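Thymocyte nuclear protein 1 (Leishmania major, PDB 2AR1) is of unknown function but consists largely of an EVE domain of the PUA clan, some of whose relatives bind nucleic acids, and is probably a nuclear protein. Local coordinates at residues Y21-S26 / Q139-F144; P43-R48 / S98-P103; R57-G62 / K113-K118. All blocks are in the same frame, centred on the assembly; numbering follows the deposited sequence.

In the fold
The chain enters with strand 21-26, an inner strand of the mixed sheet, and contact 1 closes the widest loop when residues 139-144 return to cover it. Contacts 2 and 3 are both nested within that loop. Residues 43-48, which lead out of strand 41-43, wait for the loop 98-103 in contact 2; residues 57-62, at the end of helix 50-58, wait for strand 113-118 in contact 3. Their segments alternate along the chain, so the two closures cross. Trp44 and Met59 connect the three: both side chains pack on Leu24, Met59 also meets Trp22, and Trp44 N probably donates to Val115 O. Contacts 1 and 3 thus cover strands of one sheet, while contact 2 joins two loops.

Contact 1. Residues Y21-S26 / Q139-F144; sequences YWLLKS and QKMALF
Leu143 reaches toward strand 21-26 and meets Leu23 and Lys25 with its two methyl ends. At its root, CB lies over one face of the neighbouring Phe144 ring, offset toward the rim. CG stands trans to the backbone N (chi1 -172°), which carries the fork toward the strand. One prong, Leu143 CD1, meets Lys25 CE, 4.1 Å away, and also touches Leu23 CD1. The other prong, Leu143 CD2, lies 4.1 Å from the same Leu23 CD1, so that one methyl of the strand faces both branches of the fork. The two leucines meet at about a right angle. Met141 CE also lies 4.2 Å from Leu23 CD1. Tyr68 and Gln152, from the strands flanking 21-26, also pack against these side chains, and Leu129 and Leu132 back Leu143 from helix 129-132. The short helical turn at 142-145 is thus laid on the sheet of the EVE domain, a member of the PUA clan. Beyond CE, Lys25 turns polar: NZ donates to Arg147 O and to a water 2.6 Å away, which in turn donates to Leu143 O. The lysine therefore lays its terminal methylene against a leucine methyl while its ammonium group is held by hydrogen bonds.

Contact 2. Residues P43-R48 / S98-P103; sequences PWDGVR and SEYFDP
Gly46 and Arg48 take hold of Tyr100 from two directions, one on the ring and one on the backbone. Gly46 CA sits over a ring face in a CH-pi contact, 3.7 Å from the centroid and 24° off the ring normal, while Glu99 CB lies near the rim of the opposite face. Asp45 crosses the tyrosine at about a right angle, with OD1 3.7 Å from Tyr100 CE2. The guanidinium of Arg48 is steeply inclined to the ring, its plane turned 74° from it, and Tyr100 CB lies over one guanidinium face. The edge of that group is directed at the tyrosine carbonyl: Arg48 NE donates to Tyr100 O at 2.9 Å on a lone pair, and Arg48 NH2 reaches the same oxygen at 3.0 Å, tilted from the carbonyl plane. A bend at chi2 (-77°) folds the arginine back, letting Arg48 NH1 donate to Val47 O at 2.8 Å from above the carbonyl plane. Asp90 pairs with NH1, and Trp112 makes a cation-pi contact with the group. Tyr100 itself stands in a type I turn from Ser98 to Phe101, where Ser98 OG accepts from Tyr100 N in an ST turn. A glycerol, probably from crystallisation, lies beside the tyrosine. The two bonds to Tyr100 O, with Val47 O and Asp90 on NH1, should restrict rotation of the guanidinium and pin the long surface loop to the segment before helix 50-58.

Contact 3. Residues R57-G62 / K113-K118; sequences RAMSVG and KMVDVK
Arg57 meets Lys113 through methylenes, Arg57 CG lying 4.3 Å from Lys113 CG at the solvent-facing rim of the contact. Their charged ends part: Arg57 NE and Lys113 NZ are 7.0 Å apart, and each side chain has its own partner, Asn54 OD1 for Arg57 NH1, Asp89 and Asn110 O for Lys113 NZ. At Met59 the chain has left the helix, and the side chain drops toward the sheet. Extended beyond CG (chi2 172°, chi3 180°), it carries its sulfur to the fork of Val115, crossing that side chain at about a right angle. Met59 SD is 3.8 Å from Val115 CG2 and 4.1 Å from Val115 CG1, so the thioether lies against both branches. The loop leaving helix 50-58 is in this way laid over strand 113-128 of the EVE-domain sheet, the same mixed sheet that holds strand 21-26. Val115 belongs to the part of that strand paired with the segment after strand 41-43, and its CB points at the methionine. Further along, Ser60 N donates to Asp63 OD2, the carboxylate oxygen that also accepts from Trp22 NE1. Past Val61, Gly62 adopts a positive phi of 92° just before strand 64-69.

Contact 1. Residues Y21-S26 / Q139-F144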
loop_
_atom_site.group_PDB
_atom_site.type_symbol
_atom_site.label_atom_id
_atom_site.label_comp_id
_atom_site.label_asym_id
_atom_site.label_seq_id
_atom_site.Cartn_x
_atom_site.Cartn_y
_atom_site.Cartn_z
ATOM N N TYR A 21 -8.008 -7.477 0.459
ATOM C CA TYR A 21 -7.446 -6.573 -0.534
ATOM C C TYR A 21 -7.173 -5.269 0.120
ATOM O O TYR A 21 -7.997 -4.809 0.969
ATOM C CB TYR A 21 -8.423 -6.332 -1.735
ATOM C CG TYR A 21 -9.016 -7.680 -2.206
ATOM C CD1 TYR A 21 -10.166 -8.181 -1.653
ATOM C CD2 TYR A 21 -8.456 -8.407 -3.287
ATOM C CE1 TYR A 21 -10.751 -9.375 -2.039
ATOM C CE2 TYR A 21 -9.030 -9.558 -3.670
ATOM C CZ TYR A 21 -10.153 -10.092 -3.062
ATOM O OH TYR A 21 -10.681 -11.328 -3.471
ATOM N N TRP A 22 -6.103 -4.609 -0.306
ATOM C CA TRP A 22 -5.664 -3.314 0.288
ATOM C C TRP A 22 -5.018 -2.415 -0.725
ATOM O O TRP A 22 -4.554 -2.880 -1.779
ATOM C CB TRP A 22 -4.618 -3.578 1.374
ATOM C CG TRP A 22 -5.058 -4.627 2.388
ATOM C CD1 TRP A 22 -4.860 -5.969 2.305
ATOM C CD2 TRP A 22 -5.770 -4.406 3.634
ATOM N NE1 TRP A 22 -5.386 -6.601 3.426
ATOM C CE2 TRP A 22 -5.940 -5.655 4.245
ATOM C CE3 TRP A 22 -6.246 -3.255 4.282
ATOM C CZ2 TRP A 22 -6.589 -5.800 5.444
ATOM C CZ3 TRP A 22 -6.865 -3.394 5.450
ATOM C CH2 TRP A 22 -7.035 -4.662 6.052
ATOM N N LEU A 23 -4.945 -1.153 -0.329
ATOM C CA LEU A 23 -4.168 -0.214 -1.100
ATOM C C LEU A 23 -3.083 0.393 -0.197
ATOM O O LEU A 23 -3.396 0.935 0.901
ATOM C CB LEU A 23 -5.115 0.861 -1.680
ATOM C CG LEU A 23 -4.561 1.978 -2.524
ATOM C CD1 LEU A 23 -5.555 2.553 -3.524
ATOM C CD2 LEU A 23 -3.902 3.123 -1.750
ATOM N N LEU A 24 -1.874 0.462 -0.705
ATOM C CA LEU A 24 -0.754 1.022 0.019
ATOM C C LEU A 24 -0.230 2.196 -0.797
ATOM O O LEU A 24 0.123 2.042 -1.988
ATOM C CB LEU A 24 0.326 -0.053 0.224
ATOM C CG LEU A 24 0.078 -0.930 1.457
ATOM C CD1 LEU A 24 -1.321 -1.488 1.454
ATOM C CD2 LEU A 24 1.097 -2.063 1.475
ATOM N N LYS A 25 -0.116 3.355 -0.183
ATOM C CA LYS A 25 0.398 4.560 -0.834
ATOM C C LYS A 25 1.911 4.656 -0.626
ATOM O O LYS A 25 2.419 4.339 0.468
ATOM C CB LYS A 25 -0.263 5.802 -0.228
ATOM C CG LYS A 25 -1.697 5.936 -0.557
ATOM C CD LYS A 25 -2.134 7.314 -0.197
ATOM C CE LYS A 25 -3.514 7.367 0.280
ATOM N NZ LYS A 25 -3.777 8.869 0.457
ATOM N N SER A 26 2.629 5.085 -1.679
ATOM C CA SER A 26 4.072 5.289 -1.582
ATOM C C SER A 26 4.420 6.430 -2.478
ATOM O O SER A 26 3.862 6.509 -3.569
ATOM C CB SER A 26 4.861 4.020 -1.939
ATOM O OG SER A 26 6.208 4.180 -1.552
ATOM N N GLN A 139 -16.831 4.462 -6.403
ATOM C CA GLN A 139 -17.338 5.648 -5.689
ATOM C C GLN A 139 -17.104 5.622 -4.183
ATOM O O GLN A 139 -16.947 6.673 -3.560
ATOM C CB GLN A 139 -18.855 5.849 -5.998
ATOM C CG GLN A 139 -19.354 7.249 -5.794
ATOM C CD GLN A 139 -18.762 8.239 -6.784
ATOM O OE1 GLN A 139 -17.683 8.043 -7.306
ATOM N NE2 GLN A 139 -19.469 9.300 -7.015
ATOM N N LYS A 140 -17.114 4.436 -3.588
ATOM C CA LYS A 140 -16.990 4.263 -2.100
ATOM C C LYS A 140 -15.580 3.948 -1.620
ATOM O O LYS A 140 -15.416 3.542 -0.478
ATOM C CB LYS A 140 -17.946 3.148 -1.491
ATOM C CG LYS A 140 -19.382 3.030 -2.050
ATOM C CD LYS A 140 -20.066 1.677 -1.631
ATOM C CE LYS A 140 -20.361 1.618 -0.159
ATOM N NZ LYS A 140 -20.938 0.278 0.279
ATOM N N MET A 141 -14.571 3.940 -2.490
ATOM C CA MET A 141 -13.186 3.718 -2.010
ATOM C C MET A 141 -12.808 4.751 -0.923
ATOM O O MET A 141 -13.082 5.946 -0.957
ATOM C CB MET A 141 -12.090 3.746 -3.148
ATOM C CG MET A 141 -12.261 2.798 -4.288
ATOM S SD MET A 141 -10.841 2.979 -5.432
ATOM C CE MET A 141 -9.618 2.008 -4.572
ATOM N N ALA A 142 -12.121 4.166 0.062
ATOM C CA ALA A 142 -11.479 4.906 1.124
ATOM C C ALA A 142 -10.505 5.894 0.609
ATOM O O ALA A 142 -10.250 6.899 1.253
ATOM C CB ALA A 142 -10.715 3.893 1.998
ATOM N N LEU A 143 -9.899 5.551 -0.520
ATOM C CA LEU A 143 -8.986 6.452 -1.192
ATOM C C LEU A 143 -9.517 7.865 -1.301
ATOM O O LEU A 143 -8.809 8.830 -1.098
ATOM C CB LEU A 143 -8.674 5.887 -2.590
ATOM C CG LEU A 143 -7.587 6.598 -3.368
ATOM C CD1 LEU A 143 -6.274 6.556 -2.630
ATOM C CD2 LEU A 143 -7.513 5.949 -4.707
ATOM N N PHE A 144 -10.805 7.990 -1.531
ATOM C CA PHE A 144 -11.402 9.276 -1.803
ATOM C C PHE A 144 -11.776 9.998 -0.503
ATOM O O PHE A 144 -11.655 11.211 -0.439
ATOM C CB PHE A 144 -12.590 9.078 -2.734
ATOM C CG PHE A 144 -12.218 8.388 -4.010
ATOM C CD1 PHE A 144 -11.015 8.668 -4.640
ATOM C CD2 PHE A 144 -13.032 7.404 -4.559
ATOM C CE1 PHE A 144 -10.679 8.005 -5.774
ATOM C CE2 PHE A 144 -12.701 6.769 -5.683
ATOM C CZ PHE A 144 -11.510 7.041 -6.273
HETATM O O HOH W 1 -6.346 8.522 0.687
#

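Contact 2. Residues P43-R48 / S98-P103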
loop_
_atom_site.group_PDB
_atom_site.type_symbol
_atom_site.label_atom_id
_atom_site.label_comp_id
_atom_site.label_asym_id
_atom_site.label_seq_id
_atom_site.Cartn_x
_atom_site.Cartn_y
_atom_site.Cartn_z
ATOM N N PRO A 43 10.014 -4.856 3.425
ATOM C CA PRO A 43 9.126 -4.482 4.553
ATOM C C PRO A 43 8.388 -3.207 4.152
ATOM O O PRO A 43 8.931 -2.429 3.418
ATOM C CB PRO A 43 10.103 -4.199 5.683
ATOM C CG PRO A 43 11.424 -4.010 5.035
ATOM C CD PRO A 43 11.439 -4.705 3.738
ATOM N N TRP A 44 7.184 -2.978 4.670
ATOM C CA TRP A 44 6.483 -1.739 4.397
ATOM C C TRP A 44 6.723 -0.736 5.531
ATOM O O TRP A 44 5.846 -0.513 6.386
ATOM C CB TRP A 44 5.010 -2.021 4.158
ATOM C CG TRP A 44 4.372 -0.932 3.386
ATOM C CD1 TRP A 44 3.544 0.003 3.851
ATOM C CD2 TRP A 44 4.570 -0.647 2.002
ATOM N NE1 TRP A 44 3.172 0.870 2.857
ATOM C CE2 TRP A 44 3.800 0.464 1.696
ATOM C CE3 TRP A 44 5.326 -1.269 0.987
ATOM C CZ2 TRP A 44 3.746 0.973 0.428
ATOM C CZ3 TRP A 44 5.274 -0.764 -0.238
ATOM C CH2 TRP A 44 4.481 0.335 -0.522
ATOM N N ASP A 45 7.931 -0.156 5.536
ATOM C CA ASP A 45 8.361 0.703 6.625
ATOM C C ASP A 45 7.845 2.122 6.455
ATOM O O ASP A 45 7.411 2.516 5.394
ATOM C CB ASP A 45 9.882 0.733 6.759
ATOM C CG ASP A 45 10.535 1.243 5.551
ATOM O OD1 ASP A 45 10.494 2.446 5.271
ATOM O OD2 ASP A 45 11.114 0.402 4.901
ATOM N N GLY A 46 7.849 2.847 7.559
ATOM C CA GLY A 46 7.633 4.285 7.566
ATOM C C GLY A 46 6.217 4.791 7.653
ATOM O O GLY A 46 5.999 5.990 7.457
ATOM N N VAL A 47 5.250 3.908 7.910
ATOM C CA VAL A 47 3.863 4.294 8.134
ATOM C C VAL A 47 3.734 4.846 9.547
ATOM O O VAL A 47 4.084 4.175 10.487
ATOM C CB VAL A 47 2.882 3.152 7.872
ATOM C CG1 VAL A 47 1.456 3.534 8.305
ATOM C CG2 VAL A 47 2.903 2.762 6.380
ATOM N N ARG A 48 3.309 6.091 9.663
ATOM C CA ARG A 48 3.243 6.799 10.956
ATOM C C ARG A 48 1.873 7.390 11.239
ATOM O O ARG A 48 1.746 8.396 11.919
ATOM C CB ARG A 48 4.314 7.882 11.063
ATOM C CG ARG A 48 5.713 7.307 10.871
ATOM C CD ARG A 48 6.155 6.585 12.119
ATOM N NE ARG A 48 7.496 6.030 12.034
ATOM C CZ ARG A 48 7.754 4.776 11.663
ATOM N NH1 ARG A 48 6.784 4.012 11.211
ATOM N NH2 ARG A 48 9.004 4.344 11.561
ATOM N N SER A 98 16.783 8.100 9.836
ATOM C CA SER A 98 15.574 7.954 9.051
ATOM C C SER A 98 14.651 9.143 9.214
ATOM O O SER A 98 14.440 9.680 10.310
ATOM C CB SER A 98 14.771 6.725 9.501
ATOM O OG SER A 98 13.535 6.576 8.738
ATOM N N GLU A 99 14.072 9.530 8.104
ATOM C CA GLU A 99 12.845 10.350 8.062
ATOM C C GLU A 99 11.727 9.832 8.930
ATOM O O GLU A 99 10.917 10.614 9.414
ATOM C CB GLU A 99 12.311 10.355 6.624
ATOM C CG GLU A 99 11.150 11.288 6.392
ATOM C CD GLU A 99 10.649 11.181 4.978
ATOM O OE1 GLU A 99 11.239 10.429 4.191
ATOM O OE2 GLU A 99 9.670 11.871 4.658
ATOM N N TYR A 100 11.657 8.521 9.083
ATOM C CA TYR A 100 10.590 7.904 9.856
ATOM C C TYR A 100 10.971 7.667 11.335
ATOM O O TYR A 100 10.254 6.986 12.069
ATOM C CB TYR A 100 10.158 6.605 9.150
ATOM C CG TYR A 100 9.999 6.777 7.665
ATOM C CD1 TYR A 100 9.212 7.794 7.146
ATOM C CD2 TYR A 100 10.654 5.939 6.773
ATOM C CE1 TYR A 100 9.090 7.987 5.769
ATOM C CE2 TYR A 100 10.510 6.112 5.408
ATOM C CZ TYR A 100 9.731 7.154 4.932
ATOM O OH TYR A 100 9.601 7.332 3.580
ATOM N N PHE A 101 12.049 8.295 11.795
ATOM C CA PHE A 101 12.464 8.213 13.182
ATOM C C PHE A 101 11.328 8.677 14.074
ATOM O O PHE A 101 10.660 9.638 13.765
ATOM C CB PHE A 101 13.687 9.090 13.455
ATOM C CG PHE A 101 14.163 9.045 14.887
ATOM C CD1 PHE A 101 14.472 7.844 15.485
ATOM C CD2 PHE A 101 14.295 10.227 15.642
ATOM C CE1 PHE A 101 14.898 7.790 16.818
ATOM C CE2 PHE A 101 14.745 10.200 16.943
ATOM C CZ PHE A 101 15.031 8.969 17.552
ATOM N N ASP A 102 11.111 7.971 15.168
ATOM C CA ASP A 102 10.129 8.382 16.188
ATOM C C ASP A 102 10.868 8.507 17.517
ATOM O O ASP A 102 11.234 7.481 18.098
ATOM C CB ASP A 102 9.018 7.340 16.303
ATOM C CG ASP A 102 8.002 7.686 17.370
ATOM O OD1 ASP A 102 8.149 8.737 18.029
ATOM O OD2 ASP A 102 7.031 6.928 17.520
ATOM N N PRO A 103 11.128 9.762 17.969
ATOM C CA PRO A 103 11.895 10.133 19.170
ATOM C C PRO A 103 11.458 9.429 20.433
ATOM O O PRO A 103 12.218 9.360 21.404
ATOM C CB PRO A 103 11.609 11.634 19.332
ATOM C CG PRO A 103 11.254 12.118 17.997
ATOM C CD PRO A 103 10.672 10.948 17.225
HETATM O O HOH W 2 8.042 9.113 12.706
#

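Contact 3. Residues R57-G62 / K113-K118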
loop_
_atom_site.group_PDB
_atom_site.type_symbol
_atom_site.label_atom_id
_atom_site.label_comp_id
_atom_site.label_asym_id
_atom_site.label_seq_id
_atom_site.Cartn_x
_atom_site.Cartn_y
_atom_site.Cartn_z
ATOM N N ARG A 57 -1.799 -4.318 10.783
ATOM C CA ARG A 57 -1.992 -5.405 11.775
ATOM C C ARG A 57 -3.158 -6.313 11.374
ATOM O O ARG A 57 -3.214 -7.436 11.792
ATOM C CB ARG A 57 -2.235 -4.856 13.202
ATOM C CG ARG A 57 -0.996 -4.113 13.744
ATOM C CD ARG A 57 -1.345 -3.281 15.034
ATOM N NE ARG A 57 -1.919 -4.166 16.015
ATOM C CZ ARG A 57 -3.128 -4.059 16.570
ATOM N NH1 ARG A 57 -3.968 -3.078 16.288
ATOM N NH2 ARG A 57 -3.509 -4.991 17.421
ATOM N N ALA A 58 -4.078 -5.790 10.571
ATOM C CA ALA A 58 -5.219 -6.588 10.084
ATOM C C ALA A 58 -4.910 -7.389 8.782
ATOM O O ALA A 58 -5.757 -8.136 8.320
ATOM C CB ALA A 58 -6.334 -5.662 9.790
ATOM N N MET A 59 -3.756 -7.166 8.171
ATOM C CA MET A 59 -3.437 -7.816 6.922
ATOM C C MET A 59 -3.030 -9.219 7.254
ATOM O O MET A 59 -2.496 -9.451 8.317
ATOM C CB MET A 59 -2.293 -7.154 6.234
ATOM C CG MET A 59 -2.634 -5.818 5.680
ATOM S SD MET A 59 -1.253 -4.917 5.050
ATOM C CE MET A 59 -2.126 -3.529 4.555
ATOM N N SER A 60 -3.290 -10.131 6.311
ATOM C CA SER A 60 -2.868 -11.531 6.361
ATOM C C SER A 60 -1.993 -11.919 5.198
ATOM O O SER A 60 -2.123 -11.394 4.108
ATOM C CB SER A 60 -4.074 -12.459 6.286
ATOM O OG SER A 60 -4.875 -12.405 7.484
ATOM N N VAL A 61 -1.231 -13.011 5.392
ATOM C CA VAL A 61 -0.323 -13.472 4.316
ATOM C C VAL A 61 -1.204 -13.853 3.148
ATOM O O VAL A 61 -2.253 -14.446 3.322
ATOM C CB VAL A 61 0.630 -14.599 4.783
ATOM C CG1 VAL A 61 1.517 -15.139 3.626
ATOM C CG2 VAL A 61 1.503 -14.127 5.909
ATOM N N GLY A 62 -0.770 -13.468 1.949
ATOM C CA GLY A 62 -1.538 -13.745 0.740
ATOM C C GLY A 62 -2.501 -12.649 0.343
ATOM O O GLY A 62 -3.015 -12.607 -0.793
ATOM N N LYS A 113 4.334 -0.730 13.390
ATOM C CA LYS A 113 4.333 -2.114 12.902
ATOM C C LYS A 113 4.334 -2.127 11.388
ATOM O O LYS A 113 3.878 -1.149 10.741
ATOM C CB LYS A 113 3.107 -2.878 13.415
ATOM C CG LYS A 113 2.913 -2.805 14.862
ATOM C CD LYS A 113 4.007 -3.484 15.636
ATOM C CE LYS A 113 3.588 -3.496 17.086
ATOM N NZ LYS A 113 4.679 -3.117 18.033
ATOM N N MET A 114 4.843 -3.211 10.792
ATOM C CA MET A 114 4.836 -3.282 9.351
ATOM C C MET A 114 4.813 -4.731 8.887
ATOM O O MET A 114 5.354 -5.615 9.537
ATOM C CB MET A 114 6.063 -2.609 8.785
ATOM C CG MET A 114 7.341 -3.273 9.116
ATOM S SD MET A 114 8.803 -2.332 8.754
ATOM C CE MET A 114 10.108 -3.446 9.266
ATOM N N VAL A 115 4.182 -4.911 7.731
ATOM C CA VAL A 115 4.229 -6.166 6.979
ATOM C C VAL A 115 5.354 -6.155 5.964
ATOM O O VAL A 115 6.021 -5.133 5.772
ATOM C CB VAL A 115 2.903 -6.496 6.277
ATOM C CG1 VAL A 115 1.744 -6.550 7.310
ATOM C CG2 VAL A 115 2.536 -5.419 5.254
ATOM N N ASP A 116 5.643 -7.356 5.449
ATOM C CA ASP A 116 6.484 -7.510 4.213
ATOM C C ASP A 116 5.580 -7.747 3.047
ATOM O O ASP A 116 4.591 -8.431 3.156
ATOM C CB ASP A 116 7.438 -8.684 4.320
ATOM C CG ASP A 116 8.638 -8.422 5.239
ATOM O OD1 ASP A 116 8.781 -7.277 5.766
ATOM O OD2 ASP A 116 9.435 -9.379 5.407
ATOM N N VAL A 117 5.954 -7.179 1.881
ATOM C CA VAL A 117 5.165 -7.411 0.667
ATOM C C VAL A 117 6.094 -7.882 -0.416
ATOM O O VAL A 117 7.297 -7.669 -0.340
ATOM C CB VAL A 117 4.398 -6.211 0.157
ATOM C CG1 VAL A 117 3.354 -5.735 1.145
ATOM C CG2 VAL A 117 5.301 -5.043 -0.208
ATOM N N LYS A 118 5.500 -8.552 -1.385
ATOM C CA LYS A 118 6.229 -9.046 -2.545
ATOM C C LYS A 118 5.690 -8.364 -3.794
ATOM O O LYS A 118 4.514 -8.007 -3.872
ATOM C CB LYS A 118 6.206 -10.587 -2.676
ATOM C CG LYS A 118 4.974 -11.190 -3.310
ATOM C CD LYS A 118 5.282 -12.636 -3.730
ATOM C CE LYS A 118 4.062 -13.509 -3.628
ATOM N NZ LYS A 118 4.329 -14.850 -4.323
#